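PDB 4A2C: galactitol 1-phosphate 5-dehydrogenase from Escherichia coli, which oxidises galactitol 1-phosphate to D-tagatose 6-phosphate with NAD(+), as a homodimeric member of the zinc-containing alcohol dehydrogenase family. Local coordinates for residues S35-S40 with N336-K341; K162-I167 with K186-I191; I177-A182 with R309-E314; A206-N211 with S222-L227; I233-G238 with L256-T261. One frame throughout, in Å; residues are numbered along the deposited sequence.

How the contacts relate
Along the chain, contact 1 closes a loop that contains the other four: strand 27-36 meets the segment leading into strand 341-344, in the half that holds the metal site, probably that of the catalytic zinc. Contacts 2, 4 and 5 belong to the six-stranded parallel sheet of the Rossmann half. Strands 187-192 and 208-211, neighbours in the sheet, join contact 2 to contact 4 (centres about 8 Å apart); strands 163-167 and 231-235 join it to contact 5 (centres about 13 Å apart). Contact 3 backs contact 2 through helix 171-182 and ties that helix to the loop returning to the mixed sheet. Contacts 1 and 5, centres about 18 Å apart, represent the metal-binding and Rossmann domains.

Contact 1. Residues S35-S40 with N336-K341; sequences SGLCGS and NAMPGK. With NI (nickel (II) ion), chain C.
The ammonium group of K341 sits on the carbonyl of L37 from above rather than in line with it: NZ is 2.8 Å from L37 O but stands 47° out of the carbonyl plane. The lysine gets there by a folded path. CG lies anti to the backbone N (chi1 179°), and the bends at chi2 and chi3 bring CD over G36, whose bare CA lies 4.2 Å from it. NZ also forms a salt bridge with E60, which gives it a carboxylate and a main-chain oxygen as partners. Water 1 is the second donor to L37 O, at 2.7 Å, and it also donates to G340 O, linking the two backbones. The 35-40 segment continues strand 27-36 of the GroES-like catalytic domain towards the metal site. C38 SG coordinates the nickel ion at 2.6 Å together with H59, in the position expected by similarity for the catalytic zinc. The same sulfur accepts from S40 N at 3.4 Å, a nearly straight capping bond (N-H...S 167°) just ahead of helix 41-46. From the other segment M338 comes over the C38-G39 peptide, its chain turned back sharply at chi3. SD rests 4.0 Å from C38 C, and the methyl CE reaches further, to 3.5 Å from G39 CA. Beside it L37 turns its CD2 branch towards the sulfur.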
# COMPACT_ATOMS: atom_id res chain seq x y z
N SER A 35 -25.33 -23.89 -4.73
CA SER A 35 -24.83 -22.84 -5.59
C SER A 35 -25.39 -21.52 -5.08
O SER A 35 -26.62 -21.38 -4.98
CB SER A 35 -25.30 -23.07 -7.02
OG SER A 35 -24.40 -22.50 -7.95
N GLY A 36 -24.53 -20.55 -4.78
CA GLY A 36 -25.00 -19.29 -4.23
C GLY A 36 -24.86 -18.07 -5.13
O GLY A 36 -24.06 -18.06 -6.07
N LEU A 37 -25.64 -17.02 -4.83
CA LEU A 37 -25.62 -15.77 -5.60
C LEU A 37 -24.65 -14.73 -5.03
O LEU A 37 -24.61 -14.48 -3.82
CB LEU A 37 -27.03 -15.16 -5.64
CG LEU A 37 -27.22 -13.92 -6.52
CD1 LEU A 37 -27.10 -14.29 -8.01
CD2 LEU A 37 -28.56 -13.27 -6.24
N CYS A 38 -23.87 -14.10 -5.90
CA CYS A 38 -22.83 -13.16 -5.48
C CYS A 38 -23.23 -11.69 -5.70
O CYS A 38 -24.01 -11.39 -6.60
CB CYS A 38 -21.54 -13.48 -6.24
SG CYS A 38 -20.14 -12.39 -5.90
N GLY A 39 -22.69 -10.79 -4.89
CA GLY A 39 -22.92 -9.36 -5.10
C GLY A 39 -22.62 -8.96 -6.54
O GLY A 39 -23.32 -8.12 -7.12
N SER A 40 -21.59 -9.57 -7.13
CA SER A 40 -21.14 -9.20 -8.47
C SER A 40 -22.11 -9.66 -9.56
O SER A 40 -22.02 -9.20 -10.70
CB SER A 40 -19.72 -9.72 -8.74
OG SER A 40 -19.68 -11.14 -8.80
N ASN A 336 -32.09 -3.47 -6.04
CA ASN A 336 -31.93 -3.14 -4.63
C ASN A 336 -30.79 -3.90 -3.98
O ASN A 336 -30.02 -4.58 -4.66
CB ASN A 336 -33.24 -3.39 -3.87
CG ASN A 336 -34.15 -2.18 -3.88
OD1 ASN A 336 -34.28 -1.48 -2.87
ND2 ASN A 336 -34.78 -1.91 -5.02
N ALA A 337 -30.67 -3.78 -2.66
CA ALA A 337 -29.58 -4.41 -1.93
C ALA A 337 -29.87 -5.89 -1.66
O ALA A 337 -31.02 -6.29 -1.54
CB ALA A 337 -29.31 -3.67 -0.63
N MET A 338 -28.81 -6.68 -1.58
CA MET A 338 -28.94 -8.11 -1.33
C MET A 338 -29.23 -8.34 0.15
O MET A 338 -28.52 -7.85 1.02
CB MET A 338 -27.66 -8.84 -1.74
CG MET A 338 -27.88 -10.03 -2.68
SD MET A 338 -26.35 -10.63 -3.41
CE MET A 338 -25.13 -9.72 -2.46
N PRO A 339 -30.30 -9.10 0.45
CA PRO A 339 -30.59 -9.37 1.86
C PRO A 339 -29.41 -10.10 2.51
O PRO A 339 -28.74 -9.55 3.38
CB PRO A 339 -31.83 -10.28 1.79
CG PRO A 339 -31.79 -10.88 0.42
CD PRO A 339 -31.21 -9.82 -0.46
N GLY A 340 -29.18 -11.33 2.06
CA GLY A 340 -28.06 -12.14 2.50
C GLY A 340 -27.69 -13.08 1.38
O GLY A 340 -27.85 -12.73 0.20
N LYS A 341 -27.21 -14.28 1.70
CA LYS A 341 -26.80 -15.22 0.66
C LYS A 341 -27.99 -15.99 0.09
O LYS A 341 -28.77 -16.60 0.84
CB LYS A 341 -25.72 -16.18 1.18
CG LYS A 341 -25.23 -17.23 0.17
CD LYS A 341 -24.56 -16.62 -1.05
CE LYS A 341 -23.34 -15.77 -0.67
NZ LYS A 341 -22.74 -15.19 -1.91
NI NI C . -18.15 -13.99 -6.04
O HOH W 1 -26.71 -13.51 -2.42

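Contact 2. Residues K162-I167 with K186-I191; sequences KNVIII and KSVTAI
V164 O is held by two donors, the amide of T189 and a water. T189 N approaches in the carbonyl plane at 2.9 Å, and water 2 donates from the same distance. That water also donates to S187 OG and is hydrogen-bonded to T189 OG1, whose weak partner on the next strand is Q208. Strands 163-167 and 187-191 are the first two of a Rossmann fold, joined through helix 171-182 as a beta-alpha-beta crossover and paired in parallel. The ladder steps from V164 N to S187 O, then from I166 N to T189 O, the latter nearly straight (N-H...O 167°), and finishes with I191 N on I166 O. At its start K162 O receives only weak bonds from the amides of K186 and S187. The 2.4 Å between S187 OG and N163 OD1 is too short to trust in detail, although the two groups clearly face each other; ND2 of N163 is taken by F229 O. On the V164, I166, V188 and A190 face, helix 171-182 covers the sheet with I177. On the other face T189 runs alongside I165 in the same direction, and helix 240-249 packs on I167 and I191. I191 keeps CG1 beside its backbone N (chi1 -50°) and extends beyond it, which brings CD1 across the I165 side chain and beside that of I167. There CD1 lies 3.6 Å from I165 CG2 and 4.0 Å from I167 CG1.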
# COMPACT_ATOMS: atom_id res chain seq x y z
N LYS A 162 -3.06 -10.06 15.30
CA LYS A 162 -3.23 -8.69 14.83
C LYS A 162 -4.57 -8.11 15.25
O LYS A 162 -5.52 -8.84 15.54
CB LYS A 162 -3.07 -8.62 13.31
CG LYS A 162 -1.68 -9.07 12.83
CD LYS A 162 -1.52 -8.94 11.34
CE LYS A 162 -0.15 -9.44 10.89
NZ LYS A 162 0.05 -9.28 9.43
N ASN A 163 -4.63 -6.78 15.33
CA ASN A 163 -5.91 -6.14 15.60
C ASN A 163 -6.62 -5.89 14.28
O ASN A 163 -6.37 -4.89 13.60
CB ASN A 163 -5.72 -4.83 16.37
CG ASN A 163 -5.30 -5.07 17.80
OD1 ASN A 163 -5.94 -5.86 18.52
ND2 ASN A 163 -4.21 -4.43 18.22
N VAL A 164 -7.49 -6.82 13.90
CA VAL A 164 -8.13 -6.70 12.60
C VAL A 164 -9.41 -5.90 12.67
O VAL A 164 -10.20 -6.00 13.63
CB VAL A 164 -8.29 -8.06 11.83
CG1 VAL A 164 -7.73 -9.21 12.62
CG2 VAL A 164 -9.72 -8.29 11.41
N ILE A 165 -9.59 -5.06 11.66
CA ILE A 165 -10.74 -4.18 11.56
C ILE A 165 -11.37 -4.49 10.20
O ILE A 165 -10.68 -4.41 9.17
CB ILE A 165 -10.28 -2.72 11.59
CG1 ILE A 165 -9.60 -2.42 12.94
CG2 ILE A 165 -11.46 -1.77 11.38
CD1 ILE A 165 -8.97 -1.03 13.03
N ILE A 166 -12.64 -4.89 10.19
CA ILE A 166 -13.33 -5.18 8.92
C ILE A 166 -14.32 -4.06 8.63
O ILE A 166 -15.17 -3.74 9.45
CB ILE A 166 -14.08 -6.53 8.96
CG1 ILE A 166 -13.18 -7.65 9.48
CG2 ILE A 166 -14.63 -6.88 7.55
CD1 ILE A 166 -11.87 -7.83 8.69
N ILE A 167 -14.20 -3.47 7.45
CA ILE A 167 -15.05 -2.35 7.07
C ILE A 167 -15.99 -2.84 5.97
O ILE A 167 -15.55 -3.26 4.91
CB ILE A 167 -14.19 -1.16 6.57
CG1 ILE A 167 -13.31 -0.64 7.72
CG2 ILE A 167 -15.07 -0.03 6.03
CD1 ILE A 167 -12.44 0.55 7.33
N LYS A 186 -5.84 -11.04 17.36
CA LYS A 186 -5.84 -10.54 18.72
C LYS A 186 -7.17 -9.88 19.07
O LYS A 186 -7.65 -10.01 20.18
CB LYS A 186 -4.71 -9.54 18.97
CG LYS A 186 -4.68 -9.05 20.43
CD LYS A 186 -3.90 -7.75 20.57
CE LYS A 186 -3.96 -7.22 22.00
NZ LYS A 186 -3.09 -7.99 22.93
N SER A 187 -7.74 -9.13 18.14
CA SER A 187 -9.06 -8.55 18.34
C SER A 187 -9.72 -8.41 16.98
O SER A 187 -9.04 -8.37 15.96
CB SER A 187 -8.96 -7.18 18.99
OG SER A 187 -8.24 -6.27 18.17
N VAL A 188 -11.04 -8.35 16.97
CA VAL A 188 -11.77 -8.10 15.74
C VAL A 188 -12.81 -7.00 15.95
O VAL A 188 -13.65 -7.06 16.87
CB VAL A 188 -12.45 -9.38 15.18
CG1 VAL A 188 -13.13 -9.07 13.85
CG2 VAL A 188 -11.42 -10.47 14.98
N THR A 189 -12.72 -6.00 15.09
CA THR A 189 -13.61 -4.85 15.13
C THR A 189 -14.30 -4.77 13.79
O THR A 189 -13.68 -4.98 12.75
CB THR A 189 -12.82 -3.56 15.34
OG1 THR A 189 -12.33 -3.53 16.68
CG2 THR A 189 -13.70 -2.35 15.09
N ALA A 190 -15.58 -4.44 13.82
CA ALA A 190 -16.36 -4.34 12.59
C ALA A 190 -16.92 -2.93 12.48
O ALA A 190 -17.31 -2.32 13.48
CB ALA A 190 -17.49 -5.36 12.60
N ILE A 191 -16.95 -2.42 11.25
CA ILE A 191 -17.42 -1.07 11.02
C ILE A 191 -18.42 -1.11 9.87
O ILE A 191 -18.12 -1.69 8.82
CB ILE A 191 -16.25 -0.13 10.64
CG1 ILE A 191 -15.09 -0.27 11.64
CG2 ILE A 191 -16.70 1.29 10.60
CD1 ILE A 191 -14.01 0.77 11.43
O HOH W 2 -9.56 -4.94 16.21

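Contact 3. Residues I177-A182 with R309-E314; sequences IQCAVA and RKLSLE
Q178 turns the amide at the end of its side chain to the main chain of S312, where it pairs with both the N-H and the C=O of that residue. S312 N donates to OE1 almost straight (N-H...O 173°), tilted moderately from the plane of the acceptor carbonyl; the 2.5 Å between these two atoms is shorter than usual and doubtful as an exact length. The return bond from NE2 to S312 O is 3.0 Å long and comes in from above the S312 carbonyl plane, 38° out of it. Two bonds in opposite senses fix the rotation of the amide, and both ends of this buried group thereby find backbone partners. Q178 starts with CG beside its backbone N (chi1 -57°) and runs extended from there, which carries the amide straight off the helix. L311 packs on the same side chain: its CA is 3.3 Å from Q178 OE1, and its CD1 touches Q178 CB at 3.8 Å. The same methyl also faces C179 SG, more distantly. One turn on, A182 CB meets K310 CB at 4.0 Å, while the charged end of K310 goes to E308. Between these two contacts water 3 donates to Q178 O (2.7 Å) and K310 O. L311 is further enclosed by I146 of helix 143-155 and by L305 and L306 of helix 297-307. That last helix ends in a Schellman motif with R309 at C-prime, and the loop held here leads from the Rossmann domain back to strand 317-321 of the catalytic domain's mixed sheet.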
# COMPACT_ATOMS: atom_id res chain seq x y z
N ILE A 177 -14.79 -11.61 9.18
CA ILE A 177 -14.84 -11.50 10.64
C ILE A 177 -14.74 -12.87 11.32
O ILE A 177 -13.99 -13.04 12.28
CB ILE A 177 -16.12 -10.81 11.13
CG1 ILE A 177 -16.10 -9.34 10.71
CG2 ILE A 177 -16.26 -10.95 12.64
CD1 ILE A 177 -17.46 -8.69 10.78
N GLN A 178 -15.52 -13.84 10.84
CA GLN A 178 -15.48 -15.17 11.41
C GLN A 178 -14.10 -15.82 11.22
O GLN A 178 -13.62 -16.52 12.11
CB GLN A 178 -16.57 -16.07 10.82
CG GLN A 178 -17.99 -15.55 10.98
CD GLN A 178 -19.02 -16.56 10.49
OE1 GLN A 178 -18.82 -17.77 10.60
NE2 GLN A 178 -20.12 -16.07 9.93
N CYS A 179 -13.48 -15.59 10.07
CA CYS A 179 -12.18 -16.21 9.82
C CYS A 179 -11.11 -15.62 10.74
O CYS A 179 -10.28 -16.35 11.29
CB CYS A 179 -11.78 -16.11 8.34
SG CYS A 179 -12.79 -17.19 7.25
N ALA A 180 -11.15 -14.31 10.93
CA ALA A 180 -10.18 -13.64 11.80
C ALA A 180 -10.27 -14.17 13.23
O ALA A 180 -9.26 -14.45 13.87
CB ALA A 180 -10.38 -12.12 11.76
N VAL A 181 -11.49 -14.36 13.72
CA VAL A 181 -11.69 -14.96 15.04
C VAL A 181 -11.13 -16.39 15.09
O VAL A 181 -10.45 -16.77 16.04
CB VAL A 181 -13.18 -15.02 15.38
CG1 VAL A 181 -13.40 -15.85 16.64
CG2 VAL A 181 -13.74 -13.62 15.54
N ALA A 182 -11.45 -17.19 14.07
CA ALA A 182 -11.06 -18.59 14.05
C ALA A 182 -9.55 -18.74 13.95
O ALA A 182 -8.98 -19.70 14.47
CB ALA A 182 -11.75 -19.32 12.91
N ARG A 309 -15.98 -26.90 11.59
CA ARG A 309 -17.17 -26.19 12.06
C ARG A 309 -16.87 -24.92 12.86
O ARG A 309 -17.55 -24.64 13.85
CB ARG A 309 -18.06 -27.13 12.89
CG ARG A 309 -18.10 -28.60 12.42
CD ARG A 309 -18.68 -28.73 11.00
NE ARG A 309 -18.78 -30.13 10.55
CZ ARG A 309 -19.91 -30.83 10.52
NH1 ARG A 309 -21.05 -30.28 10.92
NH2 ARG A 309 -19.90 -32.09 10.09
N LYS A 310 -15.86 -24.15 12.45
CA LYS A 310 -15.49 -22.93 13.18
C LYS A 310 -16.28 -21.73 12.68
O LYS A 310 -16.21 -20.64 13.26
CB LYS A 310 -13.99 -22.64 13.04
CG LYS A 310 -13.05 -23.80 13.43
CD LYS A 310 -12.63 -23.76 14.89
CE LYS A 310 -11.34 -24.56 15.12
NZ LYS A 310 -10.16 -23.96 14.43
N LEU A 311 -17.03 -21.94 11.60
CA LEU A 311 -17.77 -20.87 10.93
C LEU A 311 -19.27 -21.03 11.18
O LEU A 311 -19.74 -22.13 11.47
CB LEU A 311 -17.47 -20.87 9.43
CG LEU A 311 -16.32 -20.02 8.89
CD1 LEU A 311 -15.33 -19.60 9.98
CD2 LEU A 311 -15.63 -20.71 7.71
N SER A 312 -20.01 -19.93 11.07
CA SER A 312 -21.45 -19.95 11.32
C SER A 312 -22.17 -19.41 10.11
O SER A 312 -22.28 -18.20 9.93
CB SER A 312 -21.81 -19.12 12.56
OG SER A 312 -23.21 -19.06 12.73
N LEU A 313 -22.68 -20.31 9.28
CA LEU A 313 -23.22 -19.95 7.97
C LEU A 313 -24.70 -19.58 7.95
O LEU A 313 -25.13 -18.82 7.08
CB LEU A 313 -22.96 -21.08 6.97
CG LEU A 313 -21.49 -21.52 6.85
CD1 LEU A 313 -21.30 -22.67 5.86
CD2 LEU A 313 -20.60 -20.35 6.47
N GLU A 314 -25.49 -20.12 8.87
CA GLU A 314 -26.95 -19.95 8.81
C GLU A 314 -27.42 -18.49 8.82
O GLU A 314 -28.31 -18.11 8.05
CB GLU A 314 -27.67 -20.72 9.93
CG GLU A 314 -28.28 -22.03 9.51
CD GLU A 314 -28.90 -21.96 8.13
OE1 GLU A 314 -30.05 -21.47 7.99
OE2 GLU A 314 -28.23 -22.41 7.18
O HOH W 3 -14.89 -18.03 14.01

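Contact 4. Residues A206-N211 with S222-L227; sequences AMQTFN and SVLREL
This is a mostly apolar van der Waals contact, without a hydrogen bond across it, in which F210 and Q208 on the outermost strand of the parallel sheet lie against V223 and L224 of helix 217-224 and L227 beyond it. The F210 ring meets the helix with its rim. L224 CG lies in the ring plane, 3.7 Å from CE2, and V223 CG1 is also near the plane at the edge, 3.5 Å from CE1. F210 and V223 run past each other in opposite directions, and V223 CB lies near CZ as well. CG of F210 stands beside its backbone N (chi1 -65°), a setting that sends the ring out over the sheet towards the helix, with T189 and I191 of the adjacent strand also touching it. In the Rossmann fold the chain crosses here from strand 208-211, at one edge of the sheet, to strand 231-235, beyond strand 163-167; on the way L224 touches I165 and L227 touches N163. Q208 stretches out alongside, extended beyond CG, and grazes the helix with its amide. OE1 is 3.5 Å from V223 CG1, and NE2 is 3.9 Å from L227 CD1, while the polar need of NE2 is met weakly by T189 OG1. Further out, M207 adds a looser touch, its CE 4.2 Å from L227 CD2.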
# COMPACT_ATOMS: atom_id res chain seq x y z
N ALA A 206 -16.85 -10.26 16.70
CA ALA A 206 -16.24 -8.94 16.71
C ALA A 206 -16.44 -8.34 18.11
O ALA A 206 -17.57 -8.09 18.52
CB ALA A 206 -16.87 -8.06 15.66
N MET A 207 -15.35 -8.13 18.84
CA MET A 207 -15.47 -7.69 20.23
C MET A 207 -16.04 -6.28 20.36
O MET A 207 -16.52 -5.89 21.43
CB MET A 207 -14.14 -7.81 20.97
CG MET A 207 -12.93 -7.29 20.19
SD MET A 207 -11.73 -6.47 21.25
CE MET A 207 -12.39 -4.81 21.28
N GLN A 208 -15.98 -5.51 19.27
CA GLN A 208 -16.61 -4.18 19.25
C GLN A 208 -16.99 -3.78 17.82
O GLN A 208 -16.47 -4.33 16.85
CB GLN A 208 -15.74 -3.11 19.94
CG GLN A 208 -14.46 -2.76 19.20
CD GLN A 208 -13.60 -1.73 19.96
OE1 GLN A 208 -14.07 -1.07 20.89
NE2 GLN A 208 -12.35 -1.59 19.55
N THR A 209 -17.91 -2.82 17.71
CA THR A 209 -18.44 -2.39 16.42
C THR A 209 -18.57 -0.88 16.44
O THR A 209 -18.89 -0.29 17.46
CB THR A 209 -19.84 -3.02 16.11
OG1 THR A 209 -20.78 -2.68 17.14
CG2 THR A 209 -19.74 -4.53 16.01
N PHE A 210 -18.31 -0.28 15.29
CA PHE A 210 -18.44 1.16 15.14
C PHE A 210 -19.49 1.41 14.07
O PHE A 210 -19.37 0.91 12.96
CB PHE A 210 -17.12 1.77 14.66
CG PHE A 210 -15.97 1.64 15.64
CD1 PHE A 210 -16.19 1.59 17.01
CD2 PHE A 210 -14.65 1.60 15.17
CE1 PHE A 210 -15.12 1.49 17.91
CE2 PHE A 210 -13.57 1.51 16.06
CZ PHE A 210 -13.81 1.45 17.43
N ASN A 211 -20.53 2.19 14.41
CA ASN A 211 -21.55 2.55 13.43
C ASN A 211 -21.14 3.85 12.72
O ASN A 211 -21.22 4.94 13.30
CB ASN A 211 -22.91 2.70 14.12
CG ASN A 211 -24.04 2.98 13.14
OD1 ASN A 211 -23.87 3.73 12.19
ND2 ASN A 211 -25.21 2.38 13.38
N SER A 222 -10.13 7.34 18.44
CA SER A 222 -10.06 7.49 19.89
C SER A 222 -10.34 6.15 20.58
O SER A 222 -9.55 5.68 21.40
CB SER A 222 -11.04 8.57 20.36
OG SER A 222 -10.88 8.79 21.75
N VAL A 223 -11.45 5.51 20.22
CA VAL A 223 -11.78 4.22 20.80
C VAL A 223 -10.70 3.18 20.48
O VAL A 223 -10.47 2.25 21.25
CB VAL A 223 -13.15 3.71 20.31
CG1 VAL A 223 -13.43 2.34 20.88
CG2 VAL A 223 -14.25 4.70 20.74
N LEU A 224 -10.02 3.36 19.35
CA LEU A 224 -9.07 2.36 18.87
C LEU A 224 -7.70 2.52 19.53
O LEU A 224 -6.81 1.70 19.32
CB LEU A 224 -8.90 2.48 17.37
CG LEU A 224 -9.95 1.81 16.50
CD1 LEU A 224 -9.72 2.17 15.04
CD2 LEU A 224 -9.92 0.29 16.70
N ARG A 225 -7.55 3.57 20.31
CA ARG A 225 -6.25 3.90 20.88
C ARG A 225 -5.53 2.70 21.48
O ARG A 225 -4.34 2.51 21.25
CB ARG A 225 -6.38 5.02 21.91
CG ARG A 225 -5.97 6.38 21.37
CD ARG A 225 -4.50 6.38 21.00
NE ARG A 225 -4.04 7.71 20.59
CZ ARG A 225 -2.81 8.16 20.78
NH1 ARG A 225 -1.90 7.40 21.38
NH2 ARG A 225 -2.47 9.38 20.37
N GLU A 226 -6.24 1.89 22.24
CA GLU A 226 -5.59 0.81 22.97
C GLU A 226 -5.22 -0.31 22.02
O GLU A 226 -4.37 -1.15 22.32
CB GLU A 226 -6.50 0.28 24.08
CG GLU A 226 -7.74 1.14 24.31
CD GLU A 226 -8.71 0.50 25.29
OE1 GLU A 226 -8.37 -0.57 25.85
OE2 GLU A 226 -9.80 1.07 25.49
N LEU A 227 -5.84 -0.31 20.85
CA LEU A 227 -5.54 -1.32 19.85
C LEU A 227 -5.02 -0.70 18.56
O LEU A 227 -5.33 -1.18 17.47
CB LEU A 227 -6.79 -2.18 19.57
CG LEU A 227 -7.64 -2.52 20.80
CD1 LEU A 227 -8.70 -1.44 21.05
CD2 LEU A 227 -8.30 -3.88 20.64

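Contact 5. Residues I233-G238 with L256-T261; sequences ILETAG and LALVGT
I233 O and A257 N begin the buried, tightly packed part of this contact with a bond of 2.8 Å. Strands 231-235 and 255-258 are neighbours in the parallel sheet of the Rossmann fold, joined through helix 240-249 as a beta-alpha-beta unit. E235 N answers on A257 O, both bonds lying nearly along the C=O axis, and L234 CD1 lies beside A257 CB on the face that helix 143-155 covers. I233 and L256 occupy the other face, under A246. Past the strand ends the backbones crowd together. E235 O takes V259 N at 3.0 Å and, weakly, G260 N, while V259 CG2, set between its backbone N and carbonyl carbon, presses to 3.1 Å from the same oxygen. T236 runs alongside V259 in the same direction, its CG2 3.6 Å from V259 CG2, and its hydroxyl goes to I167 O. The backbones come nearest at two glycines, with the CA atoms of G238 and G260 3.8 Å apart. The periphery is looser: T261 sends its CB away from the 233-238 segment, and L277 of the second subunit packs on it and on L258, placing this corner beside the dimer interface. The carboxylate of E235 ties down its own loop and also bonds T242. CG is anti to the backbone N (chi1 -160°), and the bend at chi2 folds the group back. A237 N reaches OE2 from 32° outside the carboxylate plane, whereas G238 N meets the syn lone pair of OE1 at 2.8 Å.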
# COMPACT_ATOMS: atom_id res chain seq x y z
N ILE A 233 -6.46 -3.82 8.50
CA ILE A 233 -7.76 -3.26 8.16
C ILE A 233 -8.19 -3.81 6.81
O ILE A 233 -7.44 -3.70 5.84
CB ILE A 233 -7.68 -1.72 8.07
CG1 ILE A 233 -7.16 -1.12 9.38
CG2 ILE A 233 -9.04 -1.14 7.69
CD1 ILE A 233 -6.70 0.36 9.27
N LEU A 234 -9.37 -4.41 6.75
CA LEU A 234 -9.89 -4.90 5.47
C LEU A 234 -11.02 -4.02 4.99
O LEU A 234 -12.07 -3.95 5.61
CB LEU A 234 -10.40 -6.33 5.60
CG LEU A 234 -9.53 -7.42 5.00
CD1 LEU A 234 -8.20 -7.50 5.76
CD2 LEU A 234 -10.29 -8.74 5.09
N GLU A 235 -10.81 -3.36 3.86
CA GLU A 235 -11.83 -2.52 3.27
C GLU A 235 -12.66 -3.36 2.29
O GLU A 235 -12.19 -3.72 1.21
CB GLU A 235 -11.18 -1.32 2.56
CG GLU A 235 -12.15 -0.15 2.33
CD GLU A 235 -13.44 -0.59 1.68
OE1 GLU A 235 -13.41 -0.99 0.49
OE2 GLU A 235 -14.51 -0.56 2.35
N THR A 236 -13.89 -3.69 2.67
CA THR A 236 -14.68 -4.59 1.85
C THR A 236 -15.90 -3.92 1.23
O THR A 236 -16.59 -4.51 0.40
CB THR A 236 -15.15 -5.85 2.63
OG1 THR A 236 -16.28 -5.52 3.45
CG2 THR A 236 -14.04 -6.41 3.51
N ALA A 237 -16.17 -2.68 1.63
CA ALA A 237 -17.37 -1.99 1.17
C ALA A 237 -17.23 -1.41 -0.23
O ALA A 237 -18.21 -1.23 -0.93
CB ALA A 237 -17.83 -0.92 2.17
N GLY A 238 -16.00 -1.10 -0.64
CA GLY A 238 -15.79 -0.57 -1.97
C GLY A 238 -16.53 0.73 -2.26
O GLY A 238 -17.21 0.84 -3.29
N LEU A 256 -3.32 -2.20 5.35
CA LEU A 256 -4.61 -1.83 4.79
C LEU A 256 -4.86 -2.62 3.52
O LEU A 256 -4.25 -2.35 2.47
CB LEU A 256 -4.62 -0.34 4.47
CG LEU A 256 -5.95 0.40 4.61
CD1 LEU A 256 -5.73 1.74 5.28
CD2 LEU A 256 -6.60 0.59 3.25
N ALA A 257 -5.75 -3.61 3.60
CA ALA A 257 -6.03 -4.45 2.43
C ALA A 257 -7.32 -3.98 1.77
O ALA A 257 -8.37 -3.89 2.43
CB ALA A 257 -6.15 -5.92 2.85
N LEU A 258 -7.23 -3.66 0.48
CA LEU A 258 -8.40 -3.23 -0.26
C LEU A 258 -8.94 -4.42 -1.04
O LEU A 258 -8.30 -4.93 -1.97
CB LEU A 258 -8.00 -2.11 -1.23
CG LEU A 258 -7.29 -0.91 -0.61
CD1 LEU A 258 -6.68 -0.00 -1.68
CD2 LEU A 258 -8.25 -0.14 0.28
N VAL A 259 -10.13 -4.88 -0.67
CA VAL A 259 -10.77 -5.94 -1.44
C VAL A 259 -11.99 -5.40 -2.17
O VAL A 259 -12.54 -6.07 -3.05
CB VAL A 259 -11.17 -7.14 -0.55
CG1 VAL A 259 -9.93 -7.70 0.15
CG2 VAL A 259 -12.18 -6.72 0.48
N GLY A 260 -12.41 -4.20 -1.81
CA GLY A 260 -13.57 -3.58 -2.40
C GLY A 260 -13.28 -2.67 -3.58
O GLY A 260 -12.59 -1.67 -3.47
N THR A 261 -13.84 -3.03 -4.73
CA THR A 261 -13.73 -2.23 -5.94
C THR A 261 -14.62 -0.99 -5.88
O THR A 261 -15.78 -1.06 -5.49
CB THR A 261 -14.12 -3.07 -7.17
OG1 THR A 261 -13.15 -4.11 -7.34
CG2 THR A 261 -14.16 -2.20 -8.41
O HOH W 4 -11.50 -1.62 -1.07